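Pyridoxamine 5'-phosphate oxidase-related, FMN-binding protein (Mycobacterium smegmatis, PDB 6ECI) binds flavin-adenine dinucleotide and, as a member of the flavin/deazaflavin-dependent oxidoreductase group, probably sequesters this cofactor to protect mycobacteria against hypoxic and oxidative stress. Local coordinates at residues B[14-19]-B[80-85]; B[37-40]-B[45-48]. One frame throughout, in Å; residues are numbered along the deposited sequence.

Contact 1. Residues B[14-19]-B[80-85]; sequences DLLKSV and VIVRGV. With FAD (flavin-adenine dinucleotide), chain C.
Leu16 and Val80 carry this contact, and it is wholly apolar. The Leu16 methyl CD2 comes to 3.6 Å from Val80 CB, while its CG and CD1 lie against Val80 CG1, so that the forked end of the leucine straddles one branch of the valine. That branch is turned to the helix because Val80 CG1 stands anti to its own backbone N (chi1 171°). Two looser contacts flank the pair: Leu15 CB approaches Val80 CG2 at 4.4 Å, and Leu16 CD1 approaches Val82 CG2 at 4.2 Å. With no hydrogen bond between the segments and only 153 Å² buried, helix 9-16 rests on strand 77-88 by side chains alone. It covers the sheet face bearing Val80 and Val82, within the curled antiparallel sheet of an FMN-binding, pyridoxamine 5'-phosphate oxidase-like fold; Ile122 packs on the same two valines.

Within segment 14-19, polar bonds tie the chain to itself: Leu15 O accepts from both Ser18 N and Ser18 OG, the hydroxyl bond being 2.7 Å from Ser18 OG to Leu15 O, and a salt bridge joins Lys17 NZ to Asp14 OD1.

Contacts with FAD and with the second subunit belong to the other face of the strand. Ile81 points away from the helix, and its CG1 meets C2A of the FAD adenine at 3.4 Å, while Arg83 NH1 hydrogen-bonds Ser32 O of the second subunit.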
loop_
_atom_site.group_PDB
_atom_site.type_symbol
_atom_site.label_atom_id
_atom_site.label_comp_id
_atom_site.label_asym_id
_atom_site.label_seq_id
_atom_site.Cartn_x
_atom_site.Cartn_y
_atom_site.Cartn_z
ATOM N N ASP B 14 17.441 0.918 -3.467
ATOM C CA ASP B 14 17.889 -0.418 -3.094
ATOM C C ASP B 14 16.914 -1.087 -2.134
ATOM O O ASP B 14 16.619 -2.278 -2.280
ATOM C CB ASP B 14 19.288 -0.358 -2.481
ATOM C CG ASP B 14 20.380 -0.391 -3.529
ATOM O OD1 ASP B 14 20.141 -0.963 -4.613
ATOM O OD2 ASP B 14 21.475 0.152 -3.269
ATOM N N LEU B 15 16.402 -0.341 -1.150
ATOM C CA LEU B 15 15.406 -0.901 -0.243
ATOM C C LEU B 15 14.201 -1.434 -1.008
ATOM O O LEU B 15 13.615 -2.452 -0.625
ATOM C CB LEU B 15 14.971 0.149 0.779
ATOM C CG LEU B 15 15.922 0.385 1.953
ATOM C CD1 LEU B 15 15.370 1.450 2.875
ATOM C CD2 LEU B 15 16.169 -0.906 2.708
ATOM N N LEU B 16 13.827 -0.766 -2.102
ATOM C CA LEU B 16 12.739 -1.264 -2.938
ATOM C C LEU B 16 13.069 -2.624 -3.540
ATOM O O LEU B 16 12.167 -3.443 -3.750
ATOM C CB LEU B 16 12.424 -0.258 -4.045
ATOM C CG LEU B 16 11.657 0.991 -3.615
ATOM C CD1 LEU B 16 11.318 1.853 -4.821
ATOM C CD2 LEU B 16 10.399 0.588 -2.868
ATOM N N LYS B 17 14.347 -2.886 -3.819
ATOM C CA LYS B 17 14.740 -4.164 -4.401
ATOM C C LYS B 17 14.689 -5.313 -3.404
ATOM O O LYS B 17 14.864 -6.467 -3.810
ATOM C CB LYS B 17 16.149 -4.066 -4.990
ATOM C CG LYS B 17 16.321 -2.976 -6.024
ATOM C CD LYS B 17 17.136 -3.474 -7.199
ATOM C CE LYS B 17 17.745 -2.319 -7.968
ATOM N NZ LYS B 17 18.694 -1.542 -7.124
ATOM N N SER B 18 14.460 -5.036 -2.122
ATOM C CA SER B 18 14.427 -6.079 -1.106
ATOM C C SER B 18 13.056 -6.733 -0.966
ATOM O O SER B 18 12.941 -7.743 -0.266
ATOM C CB SER B 18 14.854 -5.511 0.250
ATOM O OG SER B 18 13.832 -4.712 0.814
ATOM N N VAL B 19 12.014 -6.185 -1.595
ATOM C CA VAL B 19 10.654 -6.711 -1.489
ATOM C C VAL B 19 10.027 -6.758 -2.877
ATOM O O VAL B 19 10.358 -5.945 -3.747
ATOM C CB VAL B 19 9.782 -5.878 -0.518
ATOM C CG1 VAL B 19 10.419 -5.814 0.864
ATOM C CG2 VAL B 19 9.546 -4.470 -1.069
ATOM N N VAL B 80 9.169 3.372 1.320
ATOM C CA VAL B 80 9.588 4.212 0.206
ATOM C C VAL B 80 8.347 4.590 -0.589
ATOM O O VAL B 80 7.500 3.733 -0.865
ATOM C CB VAL B 80 10.617 3.494 -0.692
ATOM C CG1 VAL B 80 10.880 4.287 -1.959
ATOM C CG2 VAL B 80 11.911 3.266 0.067
ATOM N N ILE B 81 8.231 5.870 -0.939
ATOM C CA ILE B 81 7.131 6.375 -1.750
ATOM C C ILE B 81 7.711 7.031 -2.996
ATOM O O ILE B 81 8.589 7.896 -2.898
ATOM C CB ILE B 81 6.251 7.371 -0.972
ATOM C CG1 ILE B 81 5.661 6.710 0.273
ATOM C CG2 ILE B 81 5.130 7.891 -1.855
ATOM C CD1 ILE B 81 4.891 7.663 1.155
ATOM N N VAL B 82 7.216 6.623 -4.160
ATOM C CA VAL B 82 7.643 7.164 -5.445
ATOM C C VAL B 82 6.468 7.913 -6.059
ATOM O O VAL B 82 5.402 7.328 -6.289
ATOM C CB VAL B 82 8.140 6.058 -6.390
ATOM C CG1 VAL B 82 8.321 6.605 -7.801
ATOM C CG2 VAL B 82 9.435 5.460 -5.874
ATOM N N ARG B 83 6.657 9.204 -6.315
ATOM C CA ARG B 83 5.723 9.988 -7.111
ATOM C C ARG B 83 6.238 10.049 -8.540
ATOM O O ARG B 83 7.389 10.436 -8.770
ATOM C CB ARG B 83 5.552 11.404 -6.555
ATOM C CG ARG B 83 5.095 11.461 -5.112
ATOM C CD ARG B 83 4.224 12.684 -4.845
ATOM N NE ARG B 83 3.983 12.876 -3.416
ATOM C CZ ARG B 83 2.808 12.701 -2.813
ATOM N NH1 ARG B 83 1.738 12.339 -3.511
ATOM N NH2 ARG B 83 2.703 12.899 -1.506
ATOM N N GLY B 84 5.397 9.667 -9.488
ATOM C CA GLY B 84 5.808 9.697 -10.872
ATOM C C GLY B 84 4.647 9.491 -11.816
ATOM O O GLY B 84 3.481 9.620 -11.437
ATOM N N VAL B 85 4.987 9.170 -13.063
ATOM C CA VAL B 85 4.012 8.927 -14.116
ATOM C C VAL B 85 4.185 7.502 -14.616
ATOM O O VAL B 85 5.313 7.034 -14.806
ATOM C CB VAL B 85 4.161 9.934 -15.275
ATOM C CG1 VAL B 85 3.046 9.739 -16.290
ATOM C CG2 VAL B 85 4.161 11.358 -14.744
HETATM P PA FAD C . 5.982 15.150 6.535
HETATM O O1A FAD C . 7.359 15.364 7.047
HETATM O O2A FAD C . 5.060 16.369 6.598
HETATM O O5B FAD C . 6.001 14.586 5.063
HETATM C C5B FAD C . 6.741 15.247 4.015
HETATM C C4B FAD C . 6.874 14.303 2.847
HETATM O O4B FAD C . 7.700 13.186 3.231
HETATM C C3B FAD C . 5.574 13.674 2.367
HETATM O O3B FAD C . 4.895 14.520 1.445
HETATM C C2B FAD C . 6.057 12.384 1.700
HETATM O O2B FAD C . 6.401 12.574 0.333
HETATM C C1B FAD C . 7.290 12.020 2.538
HETATM N N9A FAD C . 7.047 10.962 3.512
HETATM C C8A FAD C . 6.470 11.085 4.750
HETATM N N7A FAD C . 6.367 9.957 5.410
HETATM C C5A FAD C . 6.915 9.018 4.536
HETATM C C6A FAD C . 7.103 7.630 4.642
HETATM N N6A FAD C . 6.754 6.903 5.705
HETATM N N1A FAD C . 7.683 7.000 3.592
HETATM C C2A FAD C . 8.040 7.720 2.527
HETATM N N3A FAD C . 7.906 9.030 2.317
HETATM C C4A FAD C . 7.332 9.630 3.373
HETATM N N1 FAD C . 3.278 6.771 11.889
HETATM C C2 FAD C . 2.335 6.647 12.866
HETATM O O2 FAD C . 1.723 7.628 13.303
HETATM N N3 FAD C . 2.046 5.399 13.386
HETATM C C4 FAD C . 2.632 4.207 13.012
HETATM O O4 FAD C . 2.292 3.153 13.549
HETATM C C4X FAD C . 3.634 4.350 11.974
HETATM N N5 FAD C . 4.243 3.274 11.557
HETATM C C5X FAD C . 5.201 3.414 10.564
HETATM C C6 FAD C . 5.863 2.276 10.108
HETATM C C7 FAD C . 6.833 2.363 9.114
HETATM C C7M FAD C . 7.526 1.111 8.644
HETATM C C8 FAD C . 7.149 3.615 8.561
HETATM C C8M FAD C . 8.195 3.743 7.488
HETATM C C9 FAD C . 6.490 4.754 9.015
HETATM C C9A FAD C . 5.524 4.661 10.010
HETATM N N10 FAD C . 4.843 5.796 10.496
HETATM C C10 FAD C . 3.888 5.675 11.474
HETATM C "C1'" FAD C . 5.117 7.129 9.947
HETATM C "C2'" FAD C . 4.090 7.555 8.902
HETATM O "O2'" FAD C . 3.938 6.532 7.919
HETATM C "C3'" FAD C . 4.557 8.843 8.224
HETATM O "O3'" FAD C . 5.950 8.746 7.959
HETATM C "C4'" FAD C . 4.294 10.107 9.040
HETATM O "O4'" FAD C . 2.935 10.119 9.479
HETATM C "C5'" FAD C . 4.605 11.366 8.260
HETATM O "O5'" FAD C . 4.443 12.508 9.127
HETATM P P FAD C . 5.287 13.819 8.910
HETATM O O1P FAD C . 6.731 13.557 9.348
HETATM O O2P FAD C . 4.620 14.983 9.536
HETATM O O3P FAD C . 5.283 13.975 7.336
#

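Contact 2. Residues B[37-40]-B[45-48]; sequences INFV and TVLF. With FAD (flavin-adenine dinucleotide), chain U.
The beta hairpin of strands 31-41 and 46-49 brings Val40 opposite Leu47 as an antiparallel hydrogen-bonded pair. Val40 N donates to Leu47 O at 3.0 Å, and Leu47 N returns a bond to Val40 O at 2.8 Å; both bonds are moderately bent at the hydrogen. The short strand axes pass 4.8 Å apart, strongly inclined to each other (128° between N-to-C directions) although the pairing is antiparallel.

Val40 and Leu47 send their side chains side by side to one sheet face, where Val40 CG2 meets Leu47 CD2. Ile37, Phe39, Val46 and Phe48 supply the apolar contacts of the opposite face. Ile37 CD1 sits over one face of the Phe48 ring, 4.0 Å from the centroid and 26° off the normal, a CH-pi contact offset toward the rim. The Phe48 ring is set there by a chi1 of 64°, with CG lodged between the backbone N and carbonyl carbon. Val46 CG1 approaches Phe39 CD2 obliquely at 4.0 Å, and Phe67 meets the Phe39 ring edge-to-face.

At the flavin end, Asn38 N donates to O4 of FAD at 3.1 Å, while the Asn38 side chain is held by ND2 to Ala20 O and by OD1 to Leu104 N. The Asn38 peptide N-H is thus committed to the isoalloxazine rather than to strand 46-49; such a donor would be expected to polarise the C4=O4 carbonyl, drawing some electron density toward O4.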
loop_
_atom_site.group_PDB
_atom_site.type_symbol
_atom_site.label_atom_id
_atom_site.label_comp_id
_atom_site.label_asym_id
_atom_site.label_seq_id
_atom_site.Cartn_x
_atom_site.Cartn_y
_atom_site.Cartn_z
ATOM N N ILE B 37 0.705 -4.433 -6.599
ATOM C CA ILE B 37 1.356 -4.902 -7.816
ATOM C C ILE B 37 2.650 -5.615 -7.458
ATOM O O ILE B 37 3.359 -5.221 -6.525
ATOM C CB ILE B 37 1.644 -3.752 -8.805
ATOM C CG1 ILE B 37 2.453 -2.643 -8.127
ATOM C CG2 ILE B 37 0.355 -3.211 -9.401
ATOM C CD1 ILE B 37 3.273 -1.813 -9.095
ATOM N N ASN B 38 2.947 -6.673 -8.204
ATOM C CA ASN B 38 4.274 -7.265 -8.211
ATOM C C ASN B 38 5.179 -6.398 -9.079
ATOM O O ASN B 38 4.785 -5.986 -10.174
ATOM C CB ASN B 38 4.200 -8.700 -8.734
ATOM C CG ASN B 38 5.559 -9.346 -8.895
ATOM O OD1 ASN B 38 5.778 -10.122 -9.824
ATOM N ND2 ASN B 38 6.480 -9.029 -7.993
ATOM N N PHE B 39 6.377 -6.096 -8.582
ATOM C CA PHE B 39 7.234 -5.111 -9.228
ATOM C C PHE B 39 8.696 -5.507 -9.079
ATOM O O PHE B 39 9.065 -6.279 -8.190
ATOM C CB PHE B 39 7.028 -3.716 -8.631
ATOM C CG PHE B 39 7.751 -3.506 -7.327
ATOM C CD1 PHE B 39 7.204 -3.962 -6.134
ATOM C CD2 PHE B 39 8.979 -2.863 -7.292
ATOM C CE1 PHE B 39 7.867 -3.776 -4.928
ATOM C CE2 PHE B 39 9.647 -2.676 -6.093
ATOM C CZ PHE B 39 9.088 -3.134 -4.908
ATOM N N VAL B 40 9.528 -4.958 -9.969
ATOM C CA VAL B 40 10.973 -4.908 -9.782
ATOM C C VAL B 40 11.456 -3.513 -10.142
ATOM O O VAL B 40 10.792 -2.761 -10.861
ATOM C CB VAL B 40 11.751 -5.960 -10.608
ATOM C CG1 VAL B 40 11.127 -7.326 -10.476
ATOM C CG2 VAL B 40 11.830 -5.544 -12.066
ATOM N N THR B 45 13.549 3.031 -12.005
ATOM C CA THR B 45 12.168 2.971 -12.461
ATOM C C THR B 45 11.498 1.790 -11.776
ATOM O O THR B 45 12.161 0.846 -11.337
ATOM C CB THR B 45 12.041 2.824 -13.988
ATOM O OG1 THR B 45 12.425 1.500 -14.383
ATOM C CG2 THR B 45 12.911 3.837 -14.711
ATOM N N VAL B 46 10.174 1.849 -11.689
ATOM C CA VAL B 46 9.379 0.817 -11.034
ATOM C C VAL B 46 8.636 0.064 -12.130
ATOM O O VAL B 46 7.634 0.549 -12.668
ATOM C CB VAL B 46 8.418 1.405 -9.995
ATOM C CG1 VAL B 46 7.639 0.297 -9.298
ATOM C CG2 VAL B 46 9.185 2.242 -8.982
ATOM N N LEU B 47 9.122 -1.129 -12.462
ATOM C CA LEU B 47 8.557 -1.929 -13.540
ATOM C C LEU B 47 7.520 -2.906 -13.006
ATOM O O LEU B 47 7.726 -3.541 -11.969
ATOM C CB LEU B 47 9.657 -2.702 -14.267
ATOM C CG LEU B 47 9.177 -3.700 -15.322
ATOM C CD1 LEU B 47 8.558 -2.979 -16.510
ATOM C CD2 LEU B 47 10.319 -4.584 -15.770
ATOM N N PHE B 48 6.406 -3.026 -13.723
ATOM C CA PHE B 48 5.402 -4.027 -13.399
ATOM C C PHE B 48 4.628 -4.389 -14.658
ATOM O O PHE B 48 4.694 -3.698 -15.678
ATOM C CB PHE B 48 4.454 -3.543 -12.296
ATOM C CG PHE B 48 3.613 -2.357 -12.683
ATOM C CD1 PHE B 48 4.146 -1.077 -12.669
ATOM C CD2 PHE B 48 2.282 -2.519 -13.029
ATOM C CE1 PHE B 48 3.370 0.017 -13.009
ATOM C CE2 PHE B 48 1.501 -1.430 -13.369
ATOM C CZ PHE B 48 2.045 -0.162 -13.357
HETATM P PA FAD U . -12.494 -3.635 -10.172
HETATM O O1A FAD U . -13.492 -4.664 -10.557
HETATM O O2A FAD U . -12.480 -2.367 -11.034
HETATM O O5B FAD U . -12.627 -3.224 -8.655
HETATM C C5B FAD U . -13.908 -2.928 -8.062
HETATM C C4B FAD U . -13.703 -2.758 -6.578
HETATM O O4B FAD U . -13.065 -3.937 -6.048
HETATM C C3B FAD U . -12.785 -1.610 -6.178
HETATM O O3B FAD U . -13.500 -0.382 -6.098
HETATM C C2B FAD U . -12.267 -2.062 -4.808
HETATM O O2B FAD U . -13.109 -1.673 -3.729
HETATM C C1B FAD U . -12.226 -3.589 -4.959
HETATM N N9A FAD U . -10.889 -4.101 -5.221
HETATM C C8A FAD U . -10.229 -4.121 -6.422
HETATM N N7A FAD U . -9.022 -4.626 -6.362
HETATM C C5A FAD U . -8.872 -4.955 -5.018
HETATM C C6A FAD U . -7.809 -5.532 -4.302
HETATM N N6A FAD U . -6.650 -5.899 -4.849
HETATM N N1A FAD U . -7.989 -5.729 -2.975
HETATM C C2A FAD U . -9.149 -5.370 -2.422
HETATM N N3A FAD U . -10.216 -4.815 -2.998
HETATM C C4A FAD U . -10.012 -4.634 -4.312
HETATM N N1 FAD U . -2.693 -6.595 -11.111
HETATM C C2 FAD U . -1.817 -6.324 -12.120
HETATM O O2 FAD U . -2.197 -5.845 -13.193
HETATM N N3 FAD U . -0.469 -6.591 -11.946
HETATM C C4 FAD U . 0.116 -7.122 -10.815
HETATM O O4 FAD U . 1.330 -7.315 -10.780
HETATM C C4X FAD U . -0.825 -7.406 -9.747
HETATM N N5 FAD U . -0.362 -7.913 -8.637
HETATM C C5X FAD U . -1.263 -8.181 -7.617
HETATM C C6 FAD U . -0.787 -8.721 -6.424
HETATM C C7 FAD U . -1.650 -9.007 -5.371
HETATM C C7M FAD U . -1.098 -9.591 -4.098
HETATM C C8 FAD U . -3.023 -8.746 -5.510
HETATM C C8M FAD U . -3.983 -9.050 -4.392
HETATM C C9 FAD U . -3.504 -8.208 -6.701
HETATM C C9A FAD U . -2.635 -7.924 -7.749
HETATM N N10 FAD U . -3.090 -7.376 -8.965
HETATM C C10 FAD U . -2.211 -7.105 -9.987
HETATM C "C1'" FAD U . -4.513 -7.082 -9.168
HETATM C "C2'" FAD U . -4.824 -5.591 -9.119
HETATM O "O2'" FAD U . -5.031 -5.174 -7.770
HETATM C "C3'" FAD U . -6.077 -5.311 -9.949
HETATM O "O3'" FAD U . -5.783 -4.385 -10.989
HETATM C "C4'" FAD U . -7.233 -4.778 -9.111
HETATM O "O4'" FAD U . -7.771 -5.881 -8.385
HETATM C "C5'" FAD U . -8.289 -4.068 -9.934
HETATM O "O5'" FAD U . -8.795 -4.973 -10.936
HETATM P P FAD U . -10.286 -4.888 -11.444
HETATM O O1P FAD U . -10.832 -6.304 -11.654
HETATM O O2P FAD U . -10.411 -3.996 -12.618
HETATM O O3P FAD U . -11.036 -4.257 -10.197
#

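Contact 2 is nested along the chain inside the loop closed by contact 1; their centres lie about 9 Å apart, and both reach the same sheet. They touch through the Phe39 ring: its CZ lies 3.3 Å from Leu16 O, and Val19 O is equally near, so the ring that packs on Val46 in contact 2 also reaches the beta turn from Leu16 to Val19. Each contact borders a different FAD. Segment 80-85 meets the adenine of one, whereas segment 37-40 binds the isoalloxazine of the other. Both pockets are shared between subunits: Pro36 O of the second subunit binds the first FAD, and Ser79 OG of the second subunit binds the other.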